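Local coordinates for tyrosine--tRNA ligase, mitochondrial (Emericella nidulans, PDB 5IHX), which probably attaches L-tyrosine to mitochondrial tRNA(Tyr) at the expense of ATP, as a class I aminoacyl-tRNA synthetase, at residues Q221-W226 / K254-N259; N267-S270 / K275-G278. One frame throughout, in Å; residues are numbered along the deposited sequence.

In the fold
Helix 212-229, the last of several helices after strand 164-168, carries Q221 and D224 to the bound tyrosine and precedes strand 235-238. The chain then runs through strand 235-238 into helix 243-259, whose last turns come back against helix 212-229; interaction 1 thus closes a strand-containing loop in the Rossmann-fold catalytic domain. Interaction 2 follows in series, without nesting or crossing, and closes a much shorter loop between helix 243-259 and strand 277-280. The two meet where S257 OG hydrogen-bonds to N267 O and where K254 packs on K275. Together they tie two helices and the strand that follows them into one side of the domain.

Interaction 1: residues Q221-W226 / K254-N259; sequences QAWDWW and KTISKN. With TYR (tyrosine), chain C.
I256 reaches from helix 243-259 into the angle between W223 and W226 of helix 212-229. Its CB stands near W226 CD2, and from there the side chain divides. The methyl CG2, anti to the backbone N, lies over one face of the W226 indole, 3.3 Å from the centroid of the five-membered ring and 13° off its normal, a close CH-pi contact. The other branch, with CG1 beside the backbone N (chi1 -65°), extends to CD1, which comes 3.7 Å from W223 CE3 and also meets W226 CB. Farther along the W226 indole, CZ3 packs 3.8 Å from S257 CB. Helix 212-229 also lines the tyrosine pocket of the class I Rossmann-fold catalytic domain, where Q221 and D224 hold the substrate: tyrosine N donates to Q221 OE1 at 2.9 Å, and its OH donates to D224 OD1 at 2.9 Å. N169, W172 and W173 donate to the D224 carboxylate, a second shell that helps fix its orientation, while Q236 accepts from Q221 NE2. The axes of the two helical segments pass 10.4 Å apart at 56°; helix 178-186 touches both W223 and I256, and W225 packs edge-to-face on Y69 of strand 68-72.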
# COMPACT_ATOMS: atom_id res chain seq x y z
N GLN A 221 2.53 -1.44 10.81
CA GLN A 221 2.64 -1.67 12.25
C GLN A 221 1.46 -1.03 12.97
O GLN A 221 0.92 -1.60 13.93
CB GLN A 221 3.96 -1.13 12.79
CG GLN A 221 4.18 -1.46 14.27
CD GLN A 221 5.65 -1.55 14.66
OE1 GLN A 221 6.53 -1.73 13.82
NE2 GLN A 221 5.92 -1.43 15.96
N ALA A 222 1.07 0.15 12.52
CA ALA A 222 -0.06 0.85 13.11
C ALA A 222 -1.34 0.05 12.90
O ALA A 222 -2.16 -0.07 13.81
CB ALA A 222 -0.21 2.24 12.51
N TRP A 223 -1.50 -0.49 11.70
CA TRP A 223 -2.68 -1.28 11.37
C TRP A 223 -2.70 -2.56 12.21
O TRP A 223 -3.76 -2.97 12.68
CB TRP A 223 -2.71 -1.60 9.88
CG TRP A 223 -4.04 -2.12 9.41
CD1 TRP A 223 -4.39 -3.43 9.21
CD2 TRP A 223 -5.20 -1.34 9.09
NE1 TRP A 223 -5.69 -3.51 8.79
CE2 TRP A 223 -6.21 -2.24 8.71
CE3 TRP A 223 -5.48 0.03 9.09
CZ2 TRP A 223 -7.48 -1.81 8.32
CZ3 TRP A 223 -6.74 0.45 8.72
CH2 TRP A 223 -7.73 -0.47 8.34
N ASP A 224 -1.54 -3.19 12.38
CA ASP A 224 -1.42 -4.35 13.27
C ASP A 224 -2.02 -4.04 14.64
O ASP A 224 -2.84 -4.80 15.15
CB ASP A 224 0.04 -4.77 13.45
CG ASP A 224 0.60 -5.51 12.25
OD1 ASP A 224 1.83 -5.70 12.21
OD2 ASP A 224 -0.19 -5.89 11.35
N TRP A 225 -1.59 -2.92 15.21
CA TRP A 225 -2.06 -2.50 16.52
C TRP A 225 -3.57 -2.32 16.50
O TRP A 225 -4.27 -2.79 17.40
CB TRP A 225 -1.37 -1.20 16.94
CG TRP A 225 -1.50 -0.88 18.41
CD1 TRP A 225 -2.30 -1.52 19.32
CD2 TRP A 225 -0.81 0.15 19.12
NE1 TRP A 225 -2.14 -0.94 20.56
CE2 TRP A 225 -1.24 0.08 20.47
CE3 TRP A 225 0.12 1.12 18.76
CZ2 TRP A 225 -0.76 0.95 21.45
CZ3 TRP A 225 0.60 1.98 19.74
CH2 TRP A 225 0.16 1.89 21.06
N TRP A 226 -4.06 -1.62 15.48
CA TRP A 226 -5.49 -1.40 15.33
C TRP A 226 -6.27 -2.71 15.35
O TRP A 226 -7.29 -2.83 16.01
CB TRP A 226 -5.78 -0.63 14.04
CG TRP A 226 -7.22 -0.67 13.63
CD1 TRP A 226 -7.73 -1.17 12.47
CD2 TRP A 226 -8.34 -0.18 14.39
NE1 TRP A 226 -9.10 -1.03 12.45
CE2 TRP A 226 -9.50 -0.43 13.62
CE3 TRP A 226 -8.48 0.43 15.64
CZ2 TRP A 226 -10.77 -0.08 14.06
CZ3 TRP A 226 -9.74 0.77 16.07
CH2 TRP A 226 -10.87 0.52 15.29
N LYS A 254 -5.67 6.12 17.13
CA LYS A 254 -6.68 7.12 17.47
C LYS A 254 -7.48 7.50 16.23
O LYS A 254 -8.71 7.51 16.24
CB LYS A 254 -6.04 8.38 18.06
CG LYS A 254 -5.36 8.20 19.40
CD LYS A 254 -4.34 9.31 19.60
CE LYS A 254 -3.73 9.29 20.99
NZ LYS A 254 -4.63 9.91 21.99
N THR A 255 -6.75 7.83 15.17
CA THR A 255 -7.34 8.26 13.91
C THR A 255 -8.28 7.21 13.34
O THR A 255 -9.42 7.53 12.98
CB THR A 255 -6.24 8.57 12.88
OG1 THR A 255 -5.46 9.69 13.33
CG2 THR A 255 -6.84 8.90 11.52
N ILE A 256 -7.81 5.97 13.24
CA ILE A 256 -8.63 4.90 12.67
C ILE A 256 -9.91 4.73 13.48
O ILE A 256 -11.00 4.68 12.92
CB ILE A 256 -7.86 3.56 12.63
CG1 ILE A 256 -6.66 3.66 11.69
CG2 ILE A 256 -8.77 2.43 12.17
CD1 ILE A 256 -5.67 2.52 11.82
N SER A 257 -9.76 4.65 14.80
CA SER A 257 -10.90 4.48 15.69
C SER A 257 -11.88 5.64 15.55
O SER A 257 -13.09 5.46 15.66
CB SER A 257 -10.42 4.37 17.15
OG SER A 257 -11.52 4.20 18.03
N LYS A 258 -11.34 6.83 15.30
CA LYS A 258 -12.14 8.04 15.23
C LYS A 258 -12.86 8.21 13.89
O LYS A 258 -13.92 8.82 13.83
CB LYS A 258 -11.25 9.26 15.49
CG LYS A 258 -11.99 10.58 15.58
CD LYS A 258 -11.04 11.74 15.80
N ASN A 259 -12.29 7.64 12.83
CA ASN A 259 -12.77 7.87 11.47
C ASN A 259 -13.26 6.62 10.75
O ASN A 259 -13.70 6.70 9.61
CB ASN A 259 -11.67 8.53 10.63
CG ASN A 259 -11.23 9.87 11.19
OD1 ASN A 259 -10.08 10.04 11.58
ND2 ASN A 259 -12.15 10.83 11.22
N TYR C . 8.72 -3.63 13.81
CA TYR C . 9.16 -4.46 14.98
C TYR C . 10.64 -4.81 14.86
O TYR C . 11.32 -5.03 15.87
CB TYR C . 8.32 -5.73 15.08
CG TYR C . 6.84 -5.48 15.01
CD1 TYR C . 6.19 -4.78 16.02
CD2 TYR C . 6.08 -5.93 13.94
CE1 TYR C . 4.83 -4.54 15.97
CE2 TYR C . 4.72 -5.70 13.87
CZ TYR C . 4.10 -5.01 14.89
OH TYR C . 2.75 -4.77 14.83
OXT TYR C . 11.18 -4.90 13.76

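Interaction 2: residues N267-S270 / K275-G278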
# COMPACT_ATOMS: atom_id res chain seq x y z
N ASN A 267 -15.08 4.64 17.56
CA ASN A 267 -14.97 5.10 18.94
C ASN A 267 -14.07 6.34 18.98
O ASN A 267 -12.94 6.29 18.51
CB ASN A 267 -14.41 3.99 19.84
CG ASN A 267 -14.45 4.35 21.32
OD1 ASN A 267 -14.22 5.49 21.71
ND2 ASN A 267 -14.72 3.35 22.15
N PRO A 268 -14.57 7.44 19.56
CA PRO A 268 -13.76 8.67 19.59
C PRO A 268 -12.60 8.60 20.59
O PRO A 268 -11.67 9.41 20.49
CB PRO A 268 -14.77 9.74 20.00
CG PRO A 268 -15.80 9.01 20.78
CD PRO A 268 -15.91 7.66 20.14
N LEU A 269 -12.67 7.67 21.53
CA LEU A 269 -11.65 7.54 22.57
C LEU A 269 -11.49 8.86 23.32
O LEU A 269 -10.37 9.35 23.50
CB LEU A 269 -10.31 7.10 21.98
CG LEU A 269 -10.33 5.83 21.13
CD1 LEU A 269 -8.94 5.55 20.56
CD2 LEU A 269 -10.83 4.64 21.93
N SER A 270 -12.61 9.42 23.76
CA SER A 270 -12.60 10.72 24.44
C SER A 270 -11.91 10.65 25.79
O SER A 270 -11.23 11.60 26.20
CB SER A 270 -14.04 11.22 24.60
OG SER A 270 -14.90 10.19 25.05
N LYS A 275 -7.31 5.56 25.49
CA LYS A 275 -6.47 5.87 24.35
C LYS A 275 -5.30 4.90 24.27
O LYS A 275 -4.78 4.46 25.30
CB LYS A 275 -5.96 7.31 24.44
CG LYS A 275 -7.06 8.36 24.32
CD LYS A 275 -6.54 9.76 24.60
CE LYS A 275 -7.64 10.81 24.47
NZ LYS A 275 -8.24 10.88 23.11
N PRO A 276 -4.88 4.54 23.04
CA PRO A 276 -3.70 3.69 22.90
C PRO A 276 -2.46 4.34 23.49
O PRO A 276 -2.34 5.57 23.48
CB PRO A 276 -3.56 3.51 21.38
CG PRO A 276 -4.27 4.68 20.80
CD PRO A 276 -5.41 4.96 21.73
N ILE A 277 -1.55 3.54 24.01
CA ILE A 277 -0.35 4.05 24.65
C ILE A 277 0.69 2.94 24.63
O ILE A 277 0.34 1.78 24.45
CB ILE A 277 -0.64 4.54 26.09
CG1 ILE A 277 0.56 5.28 26.67
CG2 ILE A 277 -1.09 3.37 26.97
CD1 ILE A 277 0.23 6.03 27.95
N GLY A 278 1.96 3.28 24.78
CA GLY A 278 3.00 2.27 24.74
C GLY A 278 4.26 2.68 25.46
O GLY A 278 4.35 3.80 25.98
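K275 and L269 close a short loop in the connection from helix 243-259 to strand 277-280 by a lysine-to-carbonyl hydrogen bond, beside a small apolar contact of L269 with P276. This is structural packing on the way into the sheet of the Rossmann-fold catalytic domain. K275 NZ donates to L269 O at 2.7 Å, with a C=O...N angle of 159°. The donor is tilted 21° from the carbonyl plane. The lysine chain is extended as far as CE and bends at its last torsion (chi4 -61°), which turns the ammonium back to the carbonyl; K275 CE itself passes 3.2 Å from L269 O. Nearer the backbone, K275 CG lies 4.2 Å from L269 CB, so the aliphatic part of the lysine runs past the base of the leucine. L269 CD1 touches P276 CD at 3.8 Å, and the two side chains meet at about a right angle.

Segment 267-270 also has an internal brace. N267 OD1 accepts from L269 N at 2.7 Å in an Asx turn, within which L269 takes a left-handed backbone conformation. L269 and P276 both pack on F229 of helix 212-229; L269 also touches S257, and P276 touches V253.

Both polar groups of the L269 backbone are thereby engaged by side chains, its N by N267 and its O by K275. The lysine's positive charge would be expected to strengthen the carbonyl bond and polarise the C=O, while the L269-P276 contact adds a small apolar patch just before the strand.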